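Local coordinates for protein uroporphyrinogen III synthase (Thermus thermophilus, PDB 1WCW) that probably acts as a uroporphyrinogen-III synthase, closing the linear tetrapyrrole hydroxymethylbilane into the macrocycle from which haem and related pigments are made, at residues 64-69 against 95-100; 235-240 against 254-259. All blocks are in the same frame, centred on the assembly; numbering follows the deposited sequence.

Contact 1 of 2, residues 64-69 against 95-100; sequences LATTGV and LARGAK
The guanidinium of R97 has T66 CB over the centre of one face, 3.8 Å above the plane, while T67 CG2 nears NH2 obliquely at 3.7 Å. Two arms turn to T66 O: NH2 reaches it through a weak, bent bond of 3.1 Å, and NE donates to a water 2.8 Å away that links back, weakly, to the same carbonyl. Its chain leaves with CG anti to the backbone N (chi1 -177°) and bends at chi3, which swings the planar end back over the 66-67 loop; an arginine suits the place because its several N-H groups serve different partners, NH1 going to Y139 and a bound glycerol. Both threonines use their hydroxyls outside the pair, T66 on Q137 O and T67 on Y163 and the N-H of G70, the latter an N-cap. In the strands A65 N gives L95 O a 2.9 Å bond, and A65 O receives R97 N at 2.9 Å. Small A65 and A96 leave room for helix 99-107 on their face of the sheet; L64 and L95 fill the other. Strands 62-65 and 93-96, neighbours in a beta-alpha-beta crossover, each run through a short loop into a helix, as in open-sheet alpha/beta domains.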
loop_
_atom_site.group_PDB
_atom_site.type_symbol
_atom_site.label_atom_id
_atom_site.label_comp_id
_atom_site.label_asym_id
_atom_site.label_seq_id
_atom_site.Cartn_x
_atom_site.Cartn_y
_atom_site.Cartn_z
ATOM N N LEU A 64 15.312 6.218 1.610
ATOM C CA LEU A 64 14.233 5.463 2.190
ATOM C C LEU A 64 13.223 5.038 1.099
ATOM O O LEU A 64 12.524 5.923 0.488
ATOM C CB LEU A 64 13.558 6.275 3.292
ATOM C CG LEU A 64 12.696 5.509 4.329
ATOM C CD1 LEU A 64 12.430 6.486 5.461
ATOM C CD2 LEU A 64 11.392 4.966 3.761
ATOM N N ALA A 65 13.169 3.748 0.838
ATOM C CA ALA A 65 12.243 3.187 -0.137
ATOM C C ALA A 65 10.994 2.680 0.564
ATOM O O ALA A 65 11.125 1.915 1.521
ATOM C CB ALA A 65 12.913 1.984 -0.854
ATOM N N THR A 66 9.827 3.008 0.009
ATOM C CA THR A 66 8.593 2.541 0.576
ATOM C C THR A 66 7.960 1.460 -0.233
ATOM O O THR A 66 7.268 0.605 0.371
ATOM C CB THR A 66 7.582 3.688 0.770
ATOM O OG1 THR A 66 7.320 4.347 -0.492
ATOM C CG2 THR A 66 8.093 4.717 1.778
ATOM N N THR A 67 8.166 1.392 -1.548
ATOM C CA THR A 67 7.564 0.355 -2.347
ATOM C C THR A 67 8.524 -0.208 -3.389
ATOM O O THR A 67 9.498 0.470 -3.843
ATOM C CB THR A 67 6.300 0.835 -3.063
ATOM O OG1 THR A 67 6.637 1.847 -4.038
ATOM C CG2 THR A 67 5.302 1.441 -2.083
ATOM N N GLY A 68 8.286 -1.469 -3.792
ATOM C CA GLY A 68 9.126 -2.092 -4.806
ATOM C C GLY A 68 8.919 -1.412 -6.127
ATOM O O GLY A 68 9.902 -1.173 -6.851
ATOM N N VAL A 69 7.664 -1.143 -6.464
ATOM C CA VAL A 69 7.318 -0.442 -7.694
ATOM C C VAL A 69 8.054 0.898 -7.744
ATOM O O VAL A 69 8.595 1.289 -8.783
ATOM C CB VAL A 69 5.788 -0.188 -7.804
ATOM C CG1 VAL A 69 5.471 0.682 -9.019
ATOM C CG2 VAL A 69 5.095 -1.534 -7.937
ATOM N N LEU A 95 17.305 2.322 3.546
ATOM C CA LEU A 95 16.240 1.715 4.317
ATOM C C LEU A 95 15.078 1.287 3.474
ATOM O O LEU A 95 14.715 2.006 2.502
ATOM C CB LEU A 95 15.691 2.685 5.322
ATOM C CG LEU A 95 16.625 3.077 6.442
ATOM C CD1 LEU A 95 16.014 4.168 7.263
ATOM C CD2 LEU A 95 16.970 1.838 7.347
ATOM N N ALA A 96 14.481 0.150 3.758
ATOM C CA ALA A 96 13.250 -0.253 3.031
ATOM C C ALA A 96 12.167 -0.379 4.068
ATOM O O ALA A 96 12.353 -0.942 5.142
ATOM C CB ALA A 96 13.493 -1.533 2.347
ATOM N N ARG A 97 10.998 0.175 3.775
ATOM C CA ARG A 97 9.896 0.106 4.723
ATOM C C ARG A 97 9.462 -1.341 4.957
ATOM O O ARG A 97 9.101 -1.672 6.090
ATOM C CB ARG A 97 8.705 0.924 4.203
ATOM C CG ARG A 97 7.536 0.965 5.181
ATOM C CD ARG A 97 6.358 1.788 4.614
ATOM N NE ARG A 97 5.832 1.269 3.370
ATOM C CZ ARG A 97 4.771 1.774 2.727
ATOM N NH1 ARG A 97 4.115 2.788 3.237
ATOM N NH2 ARG A 97 4.462 1.257 1.555
ATOM N N GLY A 98 9.526 -2.189 3.944
ATOM C CA GLY A 98 9.061 -3.567 4.090
ATOM C C GLY A 98 9.722 -4.456 3.069
ATOM O O GLY A 98 10.574 -4.009 2.302
ATOM N N ALA A 99 9.279 -5.719 3.022
ATOM C CA ALA A 99 9.845 -6.702 2.130
ATOM C C ALA A 99 9.823 -6.415 0.663
ATOM O O ALA A 99 10.778 -6.777 -0.012
ATOM C CB ALA A 99 9.175 -8.052 2.376
ATOM N N LYS A 100 8.770 -5.814 0.159
ATOM C CA LYS A 100 8.723 -5.549 -1.277
ATOM C C LYS A 100 9.751 -4.513 -1.717
ATOM O O LYS A 100 10.438 -4.686 -2.730
ATOM C CB LYS A 100 7.341 -5.121 -1.721
ATOM C CG LYS A 100 6.349 -6.294 -1.629
ATOM C CD LYS A 100 4.937 -5.800 -1.748
ATOM C CE LYS A 100 3.952 -6.980 -1.680
ATOM N NZ LYS A 100 2.520 -6.579 -1.907
HETATM O O HOH W 1 6.400 -1.462 2.804
#

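Contact 2 of 2, residues 235-240 against 254-259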
loop_
_atom_site.group_PDB
_atom_site.type_symbol
_atom_site.label_atom_id
_atom_site.label_comp_id
_atom_site.label_asym_id
_atom_site.label_seq_id
_atom_site.Cartn_x
_atom_site.Cartn_y
_atom_site.Cartn_z
ATOM N N LYS A 235 -12.809 -4.516 13.063
ATOM C CA LYS A 235 -12.012 -5.698 13.241
ATOM C C LYS A 235 -12.223 -6.662 12.056
ATOM O O LYS A 235 -13.361 -7.105 11.813
ATOM C CB LYS A 235 -12.465 -6.417 14.545
ATOM C CG LYS A 235 -11.666 -7.679 14.842
ATOM C CD LYS A 235 -12.294 -8.407 16.020
ATOM C CE LYS A 235 -11.726 -9.770 16.229
ATOM N NZ LYS A 235 -12.225 -10.705 15.193
ATOM N N PRO A 236 -11.189 -7.019 11.302
ATOM C CA PRO A 236 -11.382 -7.945 10.168
ATOM C C PRO A 236 -11.934 -9.254 10.647
ATOM O O PRO A 236 -11.527 -9.765 11.738
ATOM C CB PRO A 236 -10.010 -8.175 9.613
ATOM C CG PRO A 236 -9.159 -7.105 10.201
ATOM C CD PRO A 236 -9.797 -6.601 11.454
ATOM N N PHE A 237 -12.817 -9.855 9.871
ATOM C CA PHE A 237 -13.347 -11.145 10.216
ATOM C C PHE A 237 -12.241 -12.163 9.925
ATOM O O PHE A 237 -12.127 -13.205 10.620
ATOM C CB PHE A 237 -14.573 -11.457 9.310
ATOM C CG PHE A 237 -15.158 -12.824 9.535
ATOM C CD1 PHE A 237 -15.955 -13.053 10.644
ATOM C CD2 PHE A 237 -14.888 -13.855 8.634
ATOM C CE1 PHE A 237 -16.494 -14.322 10.869
ATOM C CE2 PHE A 237 -15.419 -15.147 8.846
ATOM C CZ PHE A 237 -16.223 -15.356 9.972
ATOM N N TYR A 238 -11.474 -12.029 8.866
ATOM C CA TYR A 238 -10.423 -12.980 8.486
ATOM C C TYR A 238 -9.235 -12.221 7.914
ATOM O O TYR A 238 -9.385 -11.264 7.127
ATOM C CB TYR A 238 -10.993 -13.921 7.445
ATOM C CG TYR A 238 -10.049 -14.938 6.914
ATOM C CD1 TYR A 238 -9.743 -16.095 7.628
ATOM C CD2 TYR A 238 -9.363 -14.695 5.752
ATOM C CE1 TYR A 238 -8.679 -16.972 7.136
ATOM C CE2 TYR A 238 -8.362 -15.529 5.278
ATOM C CZ TYR A 238 -8.032 -16.642 5.987
ATOM O OH TYR A 238 -6.967 -17.351 5.433
ATOM N N VAL A 239 -8.023 -12.609 8.325
ATOM C CA VAL A 239 -6.782 -12.013 7.857
ATOM C C VAL A 239 -5.907 -13.096 7.210
ATOM O O VAL A 239 -5.560 -14.089 7.897
ATOM C CB VAL A 239 -5.991 -11.329 8.959
ATOM C CG1 VAL A 239 -4.697 -10.706 8.426
ATOM C CG2 VAL A 239 -6.856 -10.287 9.633
ATOM N N ASP A 240 -5.549 -12.917 5.963
ATOM C CA ASP A 240 -4.694 -13.894 5.255
ATOM C C ASP A 240 -3.269 -13.347 5.179
ATOM O O ASP A 240 -3.041 -12.197 4.842
ATOM C CB ASP A 240 -5.170 -14.100 3.873
ATOM C CG ASP A 240 -4.542 -15.293 3.246
ATOM O OD1 ASP A 240 -5.043 -16.422 3.444
ATOM O OD2 ASP A 240 -3.554 -15.069 2.562
ATOM N N ARG A 254 -13.660 -21.412 4.709
ATOM C CA ARG A 254 -13.592 -22.343 5.819
ATOM C C ARG A 254 -13.974 -21.673 7.140
ATOM O O ARG A 254 -14.702 -22.226 7.949
ATOM C CB ARG A 254 -12.190 -22.930 5.857
ATOM C CG ARG A 254 -12.034 -23.945 6.980
ATOM C CD ARG A 254 -10.654 -24.547 6.854
ATOM N NE ARG A 254 -10.397 -25.561 7.886
ATOM C CZ ARG A 254 -10.817 -26.817 7.809
ATOM N NH1 ARG A 254 -10.511 -27.667 8.823
ATOM N NH2 ARG A 254 -11.492 -27.232 6.757
ATOM N N ALA A 255 -13.481 -20.454 7.375
ATOM C CA ALA A 255 -13.791 -19.718 8.597
ATOM C C ALA A 255 -15.255 -19.454 8.744
ATOM O O ALA A 255 -15.820 -19.640 9.821
ATOM C CB ALA A 255 -12.993 -18.399 8.578
ATOM N N LEU A 256 -15.876 -19.116 7.650
ATOM C CA LEU A 256 -17.277 -18.838 7.643
ATOM C C LEU A 256 -18.062 -20.142 8.014
ATOM O O LEU A 256 -18.935 -20.205 8.904
ATOM C CB LEU A 256 -17.642 -18.297 6.264
ATOM C CG LEU A 256 -19.065 -17.806 6.068
ATOM C CD1 LEU A 256 -19.315 -16.614 7.011
ATOM C CD2 LEU A 256 -19.236 -17.385 4.639
ATOM N N GLN A 257 -17.680 -21.250 7.366
ATOM C CA GLN A 257 -18.412 -22.474 7.650
ATOM C C GLN A 257 -18.178 -23.008 9.060
ATOM O O GLN A 257 -19.093 -23.580 9.675
ATOM C CB GLN A 257 -18.065 -23.523 6.606
ATOM C CG GLN A 257 -19.121 -24.630 6.682
ATOM C CD GLN A 257 -20.359 -24.339 5.864
ATOM O OE1 GLN A 257 -20.724 -25.115 4.975
ATOM N NE2 GLN A 257 -21.016 -23.215 6.133
ATOM N N LYS A 258 -16.974 -22.853 9.574
ATOM C CA LYS A 258 -16.650 -23.287 10.921
ATOM C C LYS A 258 -17.561 -22.631 11.901
ATOM O O LYS A 258 -17.912 -23.222 12.920
ATOM C CB LYS A 258 -15.224 -22.894 11.271
ATOM C CG LYS A 258 -14.276 -24.013 11.323
ATOM C CD LYS A 258 -14.357 -24.888 10.175
ATOM C CE LYS A 258 -13.468 -26.121 10.394
ATOM N NZ LYS A 258 -12.163 -25.842 11.099
ATOM N N GLU A 259 -17.927 -21.392 11.612
ATOM C CA GLU A 259 -18.853 -20.674 12.470
ATOM C C GLU A 259 -20.251 -21.240 12.490
ATOM O O GLU A 259 -20.861 -21.380 13.546
ATOM C CB GLU A 259 -18.934 -19.238 12.050
ATOM C CG GLU A 259 -18.318 -18.447 13.086
ATOM C CD GLU A 259 -17.871 -17.149 12.586
ATOM O OE1 GLU A 259 -18.752 -16.355 12.176
ATOM O OE2 GLU A 259 -16.641 -16.946 12.599
#
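The apolar part of the contact centres on A255, whose CB lies 4.1 Å from F237 CE2 and 4.1 Å from Y238 CD1. One alanine thus sits against two rings, letting helix and strand come close. L256 is more distant, its CD1 4.5 Å from F237 CZ, while its backbone N lies at the ring edge. Both aromatic side chains start with CG anti to the backbone N (chi1 177° for F237), which carries them toward the helix. The solvent side is polar, with no hydrogen bond across it: exposed E259 comes from the opposite direction, its CD in the plane of the F237 ring at the edge, the carboxylate turned 71° to the ring and OE2 3.1 Å from F237 CZ. The electropositive ring edge suits a carboxylate, and K217 makes a cation-pi contact with the ring. Shortening F237 to an alanine is likely to open a gap beside A255 and L256 and leave E259 and K217 without their ring. Y238 OH bonds D240 OD1 at 2.9 Å, and S247 OG on OD1 and T242 OG1 on OD2 steady that carboxylate. Helix 245-260 thus packs beside outermost strand 238-240 of a five-stranded parallel sheet of order 2-1-3-4-5, a flavodoxin-like layout.

Overall arrangement
Contacts 1 and 2 belong to different sheets of a two-domain chain: 64-69 with 95-100 lies in the mixed sheet, 235-240 with 254-259 at the border of the parallel one. Their centres are 30 Å apart and their nearest atoms about 10 Å, without touching, and contact 1 closes along the chain before contact 2 opens. The first is largely buried, its centre about 11 Å from the centre of the chain; the second is a surface contact, its centre about 23 Å from that point. A glycerol about 3 Å from the R97 side chain, probably from the crystallisation liquor, may mark a pocket beside contact 1. K100 also makes a long, weak ion pair with E243, from the segment joining strand 238-240 to helix 245-260.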